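Hypothetical protein TT1662 (Thermus thermophilus, PDB 1UFO) is of unknown function but adopts the alpha/beta hydrolase fold and is probably a serine hydrolase that cleaves a substrate not yet identified. Local coordinates at residues A[91-96]-A[125-130]; A[84-89]-A[119-124]; A[141-146]-A[185-190]. All blocks are in the same frame, centred on the assembly; numbering follows the deposited sequence.

Contact 1. Residues A[91-96]-A[125-130]; sequences EARRVA and EGFRPR
A Schellman motif ends helix 114-124, and Arg93 of helix 77-103 reaches across to it: Gly126, at positive phi, is the C-prime residue, with Phe127 N returning to Leu122 O. The Arg93 chain is fully extended from CG to NE, its CG anti to the backbone N (chi1 -169°), which carries the guanidinium across to the turn. There Arg93 NH2 gives two bonds that lie near the guanidinium plane, a salt bridge to Glu125 OE1 at 3.0 Å and a bond to Glu125 O at 3.2 Å; both acceptors are met from above their own planes. Water 1 accepts from Arg93 NH1 and donates to Glu125 O, doubling the grip on that carbonyl. One guanidinium face lies over Phe127 CA, while Arg93 NE stands 3.7 Å from Phe127 CD1. Deeper in, Ala96 CB packs obliquely against Phe127 CZ at 3.6 Å. Glu97 forms a salt bridge with Arg93 NE, and Lys89 pairs with Glu125 OE2. An alanine in place of Arg93 would probably leave Glu125 OE1 without its arginine partner, though Lys89 would still pair with OE2, and uncover the flank of Phe127. The arrangement is a Schellman C-cap, here leading into strand 132-135 of the alpha/beta hydrolase sheet.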
loop_
_atom_site.group_PDB
_atom_site.type_symbol
_atom_site.label_atom_id
_atom_site.label_comp_id
_atom_site.label_asym_id
_atom_site.label_seq_id
_atom_site.Cartn_x
_atom_site.Cartn_y
_atom_site.Cartn_z
ATOM N N GLU A 91 -8.030 28.179 -1.087
ATOM C CA GLU A 91 -8.539 28.051 -2.483
ATOM C C GLU A 91 -9.051 26.634 -2.719
ATOM O O GLU A 91 -10.102 26.417 -3.332
ATOM C CB GLU A 91 -7.426 28.336 -3.512
ATOM C CG GLU A 91 -7.062 29.833 -3.488
ATOM C CD GLU A 91 -5.755 30.139 -4.110
ATOM O OE1 GLU A 91 -5.003 29.207 -4.446
ATOM O OE2 GLU A 91 -5.477 31.365 -4.268
ATOM N N ALA A 92 -8.283 25.636 -2.249
ATOM C CA ALA A 92 -8.673 24.268 -2.502
ATOM C C ALA A 92 -9.995 23.936 -1.864
ATOM O O ALA A 92 -10.791 23.195 -2.424
ATOM C CB ALA A 92 -7.564 23.316 -1.927
ATOM N N ARG A 93 -10.254 24.464 -0.660
ATOM C CA ARG A 93 -11.513 24.124 -0.030
ATOM C C ARG A 93 -12.670 24.705 -0.878
ATOM O O ARG A 93 -13.697 24.010 -1.084
ATOM C CB ARG A 93 -11.581 24.661 1.390
ATOM C CG ARG A 93 -12.756 24.075 2.082
ATOM C CD ARG A 93 -12.756 24.340 3.555
ATOM N NE ARG A 93 -13.936 23.669 4.143
ATOM C CZ ARG A 93 -14.041 23.375 5.428
ATOM N NH1 ARG A 93 -15.153 22.801 5.890
ATOM N NH2 ARG A 93 -13.015 23.632 6.245
ATOM N N ARG A 94 -12.491 25.928 -1.376
ATOM C CA ARG A 94 -13.571 26.533 -2.209
ATOM C C ARG A 94 -13.745 25.764 -3.520
ATOM O O ARG A 94 -14.910 25.481 -3.937
ATOM C CB ARG A 94 -13.315 28.024 -2.464
ATOM C CG ARG A 94 -13.599 28.856 -1.189
ATOM C CD ARG A 94 -13.523 30.335 -1.476
ATOM N NE ARG A 94 -12.150 30.742 -1.773
ATOM C CZ ARG A 94 -11.642 31.085 -2.956
ATOM N NH1 ARG A 94 -10.342 31.417 -3.054
ATOM N NH2 ARG A 94 -12.402 31.106 -4.046
ATOM N N VAL A 95 -12.632 25.353 -4.117
ATOM C CA VAL A 95 -12.722 24.584 -5.372
ATOM C C VAL A 95 -13.441 23.252 -5.130
ATOM O O VAL A 95 -14.285 22.829 -5.913
ATOM C CB VAL A 95 -11.305 24.341 -5.962
ATOM C CG1 VAL A 95 -11.373 23.279 -7.179
ATOM C CG2 VAL A 95 -10.710 25.709 -6.481
ATOM N N ALA A 96 -13.065 22.556 -4.076
ATOM C CA ALA A 96 -13.660 21.248 -3.751
ATOM C C ALA A 96 -15.129 21.372 -3.474
ATOM O O ALA A 96 -15.917 20.556 -3.933
ATOM C CB ALA A 96 -12.900 20.623 -2.526
ATOM N N GLU A 125 -8.931 21.461 9.638
ATOM C CA GLU A 125 -9.936 22.518 9.779
ATOM C C GLU A 125 -11.334 21.991 9.491
ATOM O O GLU A 125 -12.276 22.763 9.264
ATOM C CB GLU A 125 -9.562 23.760 8.933
ATOM C CG GLU A 125 -9.847 23.677 7.481
ATOM C CD GLU A 125 -9.759 25.046 6.773
ATOM O OE1 GLU A 125 -10.434 25.164 5.713
ATOM O OE2 GLU A 125 -9.034 25.968 7.279
ATOM N N GLY A 126 -11.454 20.663 9.470
ATOM C CA GLY A 126 -12.760 20.024 9.335
ATOM C C GLY A 126 -13.314 19.799 7.955
ATOM O O GLY A 126 -14.516 19.530 7.800
ATOM N N PHE A 127 -12.457 19.871 6.937
ATOM C CA PHE A 127 -12.955 19.542 5.579
ATOM C C PHE A 127 -13.066 17.990 5.564
ATOM O O PHE A 127 -12.148 17.307 6.020
ATOM C CB PHE A 127 -11.971 20.052 4.511
ATOM C CG PHE A 127 -12.417 19.730 3.140
ATOM C CD1 PHE A 127 -13.633 20.256 2.668
ATOM C CD2 PHE A 127 -11.704 18.890 2.364
ATOM C CE1 PHE A 127 -14.127 19.918 1.406
ATOM C CE2 PHE A 127 -12.208 18.551 1.068
ATOM C CZ PHE A 127 -13.426 19.082 0.630
ATOM N N ARG A 128 -14.187 17.446 5.042
ATOM C CA ARG A 128 -14.443 16.027 5.128
ATOM C C ARG A 128 -14.671 15.322 3.786
ATOM O O ARG A 128 -15.836 15.002 3.424
ATOM C CB ARG A 128 -15.644 15.797 6.051
ATOM C CG ARG A 128 -15.428 16.270 7.487
ATOM C CD ARG A 128 -14.529 15.317 8.304
ATOM N NE ARG A 128 -14.164 15.835 9.620
ATOM C CZ ARG A 128 -14.920 15.833 10.716
ATOM N NH1 ARG A 128 -14.433 16.392 11.833
ATOM N NH2 ARG A 128 -16.134 15.242 10.725
ATOM N N PRO A 129 -13.597 15.094 3.012
ATOM C CA PRO A 129 -13.703 14.399 1.725
ATOM C C PRO A 129 -13.895 12.898 2.064
ATOM O O PRO A 129 -13.824 12.481 3.231
ATOM C CB PRO A 129 -12.378 14.658 1.043
ATOM C CG PRO A 129 -11.379 14.706 2.250
ATOM C CD PRO A 129 -12.186 15.366 3.389
ATOM N N ARG A 130 -14.110 12.086 1.039
ATOM C CA ARG A 130 -14.307 10.673 1.238
ATOM C C ARG A 130 -12.992 9.944 1.528
ATOM O O ARG A 130 -13.031 8.809 1.993
ATOM C CB ARG A 130 -14.988 10.066 -0.001
ATOM C CG ARG A 130 -16.471 10.466 0.012
ATOM C CD ARG A 130 -17.258 9.524 1.037
ATOM N NE ARG A 130 -17.205 8.146 0.548
ATOM C CZ ARG A 130 -18.078 7.618 -0.317
ATOM N NH1 ARG A 130 -17.922 6.343 -0.709
ATOM N NH2 ARG A 130 -19.124 8.347 -0.761
HETATM O O HOH W 1 -15.103 23.085 8.727
#

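Contact 2. Residues A[84-89]-A[119-124]; sequences VALGFK and AHLLLA
Lys89 lays the aliphatic part of its side chain over Leu121 and Leu122, joining helix 77-103 to helix 114-124, the helix that follows the probable nucleophile elbow of this alpha/beta hydrolase fold. The two short segments cross at -58°, with their axes 9.6 Å apart at closest approach, a separation bridged mainly by the lysine methylenes and two leucines. With CG anti to the backbone N (chi1 176°), the lysine points its first methylenes at the opposing helix. Lys89 CG meets Leu122 CD2 at 3.8 Å, and the two side chains run past each other in opposite senses. One carbon further out, Lys89 CD reaches Leu121 CB at 3.9 Å, the lysine here crossing the leucine at about a right angle. The chain then bends at chi3 (68°), and its ammonium group forms a salt bridge with Glu125, just beyond the end of helix 114-124. The residue thus works in two ways: its methylenes belong to the apolar interface, while its charge is paired with Glu125 OE2.

Leu121 turns its CD1 branch toward the preceding turn of the other helix. Leu121 CD1 touches both Ala85 and Leu86, 4.4 Å from Ala85 CB and 4.3 Å from Leu86 CD2, so these contacts are looser than those of the lysine. The small Ala85 also touches Leu114 and Val118 of the same neighbouring helix, and Leu158 of helix 153-160 packs against both Leu86 and Leu121. Although a membrane-spanning helix has been predicted to include most of 119-124, in the crystal these residues form part of a helix packed within a globular domain. Nearest of all across the interface, Leu122 CD2 sits 3.5 Å from the backbone carbonyl oxygen Lys89 O.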
loop_
_atom_site.group_PDB
_atom_site.type_symbol
_atom_site.label_atom_id
_atom_site.label_comp_id
_atom_site.label_asym_id
_atom_site.label_seq_id
_atom_site.Cartn_x
_atom_site.Cartn_y
_atom_site.Cartn_z
ATOM N N VAL A 84 2.316 30.309 0.873
ATOM C CA VAL A 84 1.750 29.635 -0.365
ATOM C C VAL A 84 0.814 28.471 0.113
ATOM O O VAL A 84 -0.318 28.365 -0.394
ATOM C CB VAL A 84 2.839 28.988 -1.204
ATOM C CG1 VAL A 84 2.198 28.040 -2.325
ATOM C CG2 VAL A 84 3.683 30.089 -1.956
ATOM N N ALA A 85 1.229 27.655 1.085
ATOM C CA ALA A 85 0.370 26.543 1.566
ATOM C C ALA A 85 -0.949 27.001 2.152
ATOM O O ALA A 85 -2.002 26.419 1.855
ATOM C CB ALA A 85 1.118 25.740 2.627
ATOM N N LEU A 86 -0.907 28.068 2.943
ATOM C CA LEU A 86 -2.163 28.574 3.528
ATOM C C LEU A 86 -3.122 29.122 2.430
ATOM O O LEU A 86 -4.349 28.972 2.572
ATOM C CB LEU A 86 -1.803 29.669 4.575
ATOM C CG LEU A 86 -1.249 29.049 5.870
ATOM C CD1 LEU A 86 -0.607 30.201 6.633
ATOM C CD2 LEU A 86 -2.358 28.399 6.703
ATOM N N GLY A 87 -2.565 29.763 1.425
ATOM C CA GLY A 87 -3.362 30.319 0.325
ATOM C C GLY A 87 -3.946 29.163 -0.471
ATOM O O GLY A 87 -5.138 29.126 -0.847
ATOM N N PHE A 88 -3.079 28.209 -0.731
ATOM C CA PHE A 88 -3.477 27.014 -1.529
ATOM C C PHE A 88 -4.604 26.249 -0.792
ATOM O O PHE A 88 -5.581 25.755 -1.426
ATOM C CB PHE A 88 -2.227 26.107 -1.709
ATOM C CG PHE A 88 -2.313 25.085 -2.849
ATOM C CD1 PHE A 88 -3.198 25.208 -3.879
ATOM C CD2 PHE A 88 -1.337 24.092 -2.894
ATOM C CE1 PHE A 88 -3.104 24.349 -5.026
ATOM C CE2 PHE A 88 -1.204 23.236 -3.999
ATOM C CZ PHE A 88 -2.074 23.360 -5.078
ATOM N N LYS A 89 -4.517 26.135 0.548
ATOM C CA LYS A 89 -5.547 25.500 1.337
ATOM C C LYS A 89 -6.889 26.192 1.176
ATOM O O LYS A 89 -7.915 25.534 0.947
ATOM C CB LYS A 89 -5.150 25.558 2.851
ATOM C CG LYS A 89 -6.228 24.986 3.770
ATOM C CD LYS A 89 -6.245 25.639 5.156
ATOM C CE LYS A 89 -6.701 27.071 5.024
ATOM N NZ LYS A 89 -6.978 27.674 6.357
ATOM N N ALA A 119 -3.352 19.135 2.243
ATOM C CA ALA A 119 -4.443 18.175 2.534
ATOM C C ALA A 119 -4.604 18.051 4.067
ATOM O O ALA A 119 -5.751 17.996 4.582
ATOM C CB ALA A 119 -4.101 16.800 1.857
ATOM N N HIS A 120 -3.488 17.961 4.790
ATOM C CA HIS A 120 -3.552 17.909 6.253
ATOM C C HIS A 120 -4.181 19.177 6.854
ATOM O O HIS A 120 -5.036 19.069 7.748
ATOM C CB HIS A 120 -2.146 17.670 6.784
ATOM C CG HIS A 120 -1.798 16.224 6.842
ATOM N ND1 HIS A 120 -2.181 15.398 7.883
ATOM C CD2 HIS A 120 -1.054 15.448 5.994
ATOM C CE1 HIS A 120 -1.677 14.190 7.677
ATOM N NE2 HIS A 120 -0.991 14.188 6.538
ATOM N N LEU A 121 -3.771 20.340 6.373
ATOM C CA LEU A 121 -4.339 21.590 6.859
ATOM C C LEU A 121 -5.897 21.547 6.659
ATOM O O LEU A 121 -6.643 21.989 7.526
ATOM C CB LEU A 121 -3.804 22.800 6.094
ATOM C CG LEU A 121 -2.357 23.197 6.286
ATOM C CD1 LEU A 121 -1.949 24.302 5.436
ATOM C CD2 LEU A 121 -2.179 23.557 7.795
ATOM N N LEU A 122 -6.365 21.061 5.506
ATOM C CA LEU A 122 -7.804 20.981 5.246
ATOM C C LEU A 122 -8.483 20.033 6.210
ATOM O O LEU A 122 -9.591 20.371 6.715
ATOM C CB LEU A 122 -8.074 20.507 3.786
ATOM C CG LEU A 122 -7.764 21.553 2.725
ATOM C CD1 LEU A 122 -7.542 20.856 1.295
ATOM C CD2 LEU A 122 -8.909 22.606 2.664
ATOM N N LEU A 123 -7.888 18.838 6.444
ATOM C CA LEU A 123 -8.509 17.914 7.395
ATOM C C LEU A 123 -8.521 18.522 8.806
ATOM O O LEU A 123 -9.508 18.346 9.542
ATOM C CB LEU A 123 -7.770 16.535 7.426
ATOM C CG LEU A 123 -7.863 15.755 6.132
ATOM C CD1 LEU A 123 -6.957 14.568 6.217
ATOM C CD2 LEU A 123 -9.287 15.268 5.887
ATOM N N ALA A 124 -7.465 19.229 9.175
ATOM C CA ALA A 124 -7.394 19.794 10.564
ATOM C C ALA A 124 -8.447 20.876 10.737
ATOM O O ALA A 124 -8.864 21.140 11.882
ATOM C CB ALA A 124 -5.984 20.349 10.865
#

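Contact 3. Residues A[141-146]-A[185-190]; sequences PMKLPQ and IVPLAR
The backbones come nearest at selenomethionine Met142 and Val186, whose CA atoms are 7.7 Å apart, but the touching is done to either end of this approach, by Arg190 against Pro141 and Lys143, after the chain has turned at Pro187, the N-cap residue, into helix 188-198. The polar link is made by Arg190, in the first turn of the helix: Arg190 NH1 donates to the carbonyl oxygen Pro141 O at 2.9 Å. The acceptor lies in the guanidinium plane and is met nearly along the C=O axis, yet the N-H...O angle of 135° makes this a noticeably bent bond. Bends at chi2 (-57°) and chi3 (-89°) fold the arginine chain and bring the guanidinium to Pro141 O.

Lys143 lies across this folded chain. Lys143 CG stands over the centre of one guanidinium face, 3.8 Å from Arg190 CZ, and further along Lys143 CE comes to 3.4 Å from Arg190 CD. A final bend at chi4 takes the ammonium end to the ring of Pro187, where Lys143 NZ is 3.3 Å from Pro187 CG. Lysine methylenes therefore cover the flat cation while Lys143 NZ remains 4.6 Å from Arg190 NE, the two like charges near each other but not in contact.

At this surface site, Tyr82 of helix 77-103 and Tyr159 of helix 153-160 bond to Met142 N and O respectively. The other segment runs from the end of the loop after strand 175-180 into helix 188-198, and Asp183, of the probable catalytic triad, accepts from Val186 N.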
loop_
_atom_site.group_PDB
_atom_site.type_symbol
_atom_site.label_atom_id
_atom_site.label_comp_id
_atom_site.label_asym_id
_atom_site.label_seq_id
_atom_site.Cartn_x
_atom_site.Cartn_y
_atom_site.Cartn_z
ATOM N N PRO A 141 5.071 20.739 9.413
ATOM C CA PRO A 141 5.850 21.597 8.520
ATOM C C PRO A 141 7.313 21.196 8.650
ATOM O O PRO A 141 7.691 20.533 9.604
ATOM C CB PRO A 141 5.609 23.009 9.032
ATOM C CG PRO A 141 5.433 22.786 10.523
ATOM C CD PRO A 141 4.578 21.470 10.595
HETATM N N MSE A 142 8.066 21.502 7.615
HETATM C CA MSE A 142 9.466 21.121 7.628
HETATM C C MSE A 142 10.221 21.620 8.818
HETATM O O MSE A 142 9.925 22.626 9.446
HETATM C CB MSE A 142 10.156 21.614 6.344
HETATM C CG MSE A 142 10.323 23.153 6.291
HETATM SE SE MSE A 142 11.171 23.722 4.635
HETATM C CE MSE A 142 9.639 24.044 3.634
ATOM N N LYS A 143 11.261 20.878 9.147
ATOM C CA LYS A 143 12.126 21.321 10.224
ATOM C C LYS A 143 12.651 22.693 9.816
ATOM O O LYS A 143 13.106 22.865 8.701
ATOM C CB LYS A 143 13.246 20.285 10.349
ATOM C CG LYS A 143 12.633 18.901 10.119
ATOM C CD LYS A 143 13.395 17.715 10.713
ATOM C CE LYS A 143 13.159 16.435 9.831
ATOM N NZ LYS A 143 13.753 16.609 8.505
ATOM N N LEU A 144 12.654 23.645 10.755
ATOM C CA LEU A 144 13.073 25.013 10.466
ATOM C C LEU A 144 14.577 25.137 10.328
ATOM O O LEU A 144 15.287 24.985 11.308
ATOM C CB LEU A 144 12.566 25.953 11.573
ATOM C CG LEU A 144 12.500 27.388 11.080
ATOM C CD1 LEU A 144 11.357 27.569 10.134
ATOM C CD2 LEU A 144 12.318 28.344 12.308
ATOM N N PRO A 145 15.079 25.417 9.124
ATOM C CA PRO A 145 16.551 25.527 8.939
ATOM C C PRO A 145 17.084 26.743 9.642
ATOM O O PRO A 145 16.389 27.718 9.803
ATOM C CB PRO A 145 16.728 25.670 7.442
ATOM C CG PRO A 145 15.298 25.309 6.820
ATOM C CD PRO A 145 14.355 25.732 7.892
ATOM N N GLN A 146 18.362 26.692 10.017
ATOM C CA GLN A 146 19.047 27.798 10.661
ATOM C C GLN A 146 19.110 28.962 9.679
ATOM O O GLN A 146 19.370 28.791 8.463
ATOM C CB GLN A 146 20.468 27.358 11.019
ATOM C CG GLN A 146 21.136 28.195 12.059
ATOM C CD GLN A 146 20.381 28.092 13.367
ATOM O OE1 GLN A 146 19.911 27.002 13.753
ATOM N NE2 GLN A 146 20.235 29.212 14.048
ATOM N N ILE A 185 14.097 14.973 1.169
ATOM C CA ILE A 185 13.421 16.280 1.232
ATOM C C ILE A 185 12.357 16.201 2.380
ATOM O O ILE A 185 12.211 17.115 3.221
ATOM C CB ILE A 185 12.808 16.580 -0.110
ATOM C CG1 ILE A 185 13.930 16.763 -1.164
ATOM C CG2 ILE A 185 11.957 17.784 0.027
ATOM C CD1 ILE A 185 13.532 16.861 -2.613
ATOM N N VAL A 186 11.591 15.100 2.394
ATOM C CA VAL A 186 10.674 14.792 3.493
ATOM C C VAL A 186 11.128 13.433 4.010
ATOM O O VAL A 186 10.771 12.384 3.465
ATOM C CB VAL A 186 9.241 14.715 3.077
ATOM C CG1 VAL A 186 8.350 14.345 4.300
ATOM C CG2 VAL A 186 8.827 16.093 2.475
ATOM N N PRO A 187 11.968 13.426 5.072
ATOM C CA PRO A 187 12.478 12.152 5.615
ATOM C C PRO A 187 11.339 11.232 5.992
ATOM O O PRO A 187 10.309 11.680 6.495
ATOM C CB PRO A 187 13.208 12.591 6.901
ATOM C CG PRO A 187 13.729 14.000 6.508
ATOM C CD PRO A 187 12.503 14.587 5.844
ATOM N N LEU A 188 11.533 9.937 5.745
ATOM C CA LEU A 188 10.558 8.938 6.150
ATOM C C LEU A 188 10.082 9.116 7.578
ATOM O O LEU A 188 8.869 8.971 7.884
ATOM C CB LEU A 188 11.128 7.524 5.955
ATOM C CG LEU A 188 10.183 6.362 6.310
ATOM C CD1 LEU A 188 9.112 6.313 5.242
ATOM C CD2 LEU A 188 10.939 5.025 6.343
ATOM N N ALA A 189 10.989 9.537 8.468
ATOM C CA ALA A 189 10.582 9.692 9.849
ATOM C C ALA A 189 9.511 10.781 10.069
ATOM O O ALA A 189 8.750 10.655 11.022
ATOM C CB ALA A 189 11.839 9.997 10.713
ATOM N N ARG A 190 9.477 11.793 9.211
ATOM C CA ARG A 190 8.436 12.865 9.352
ATOM C C ARG A 190 7.059 12.261 9.019
ATOM O O ARG A 190 6.019 12.648 9.587
ATOM C CB ARG A 190 8.707 14.051 8.403
ATOM C CG ARG A 190 10.049 14.734 8.777
ATOM C CD ARG A 190 10.046 15.178 10.195
ATOM N NE ARG A 190 9.509 16.496 10.251
ATOM C CZ ARG A 190 9.456 17.233 11.334
ATOM N NH1 ARG A 190 8.905 18.422 11.229
ATOM N NH2 ARG A 190 9.986 16.819 12.475
#

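In the fold
The three contacts illustrate how chemistry follows depth in one fold. Contact 2 is buried and carried by aliphatic carbon, without a polar bond between its segments; contact 1, partly buried, combines a salt bridge with aromatic packing; contact 3 lies at the surface and relies on one arginine bond and lysine methylenes. Contacts 1 and 2 both use helix 77-103, their centres 9 Å apart, and the Lys89-Glu125 salt bridge (NZ to OE2, 2.8 Å) joins them directly. Contact 3 instead joins a loop to the start of helix 188-198, on the other side of the chain's centre from contact 1, about 25 Å from it between centres, and its nearest atoms stay about 8 Å from contact 2.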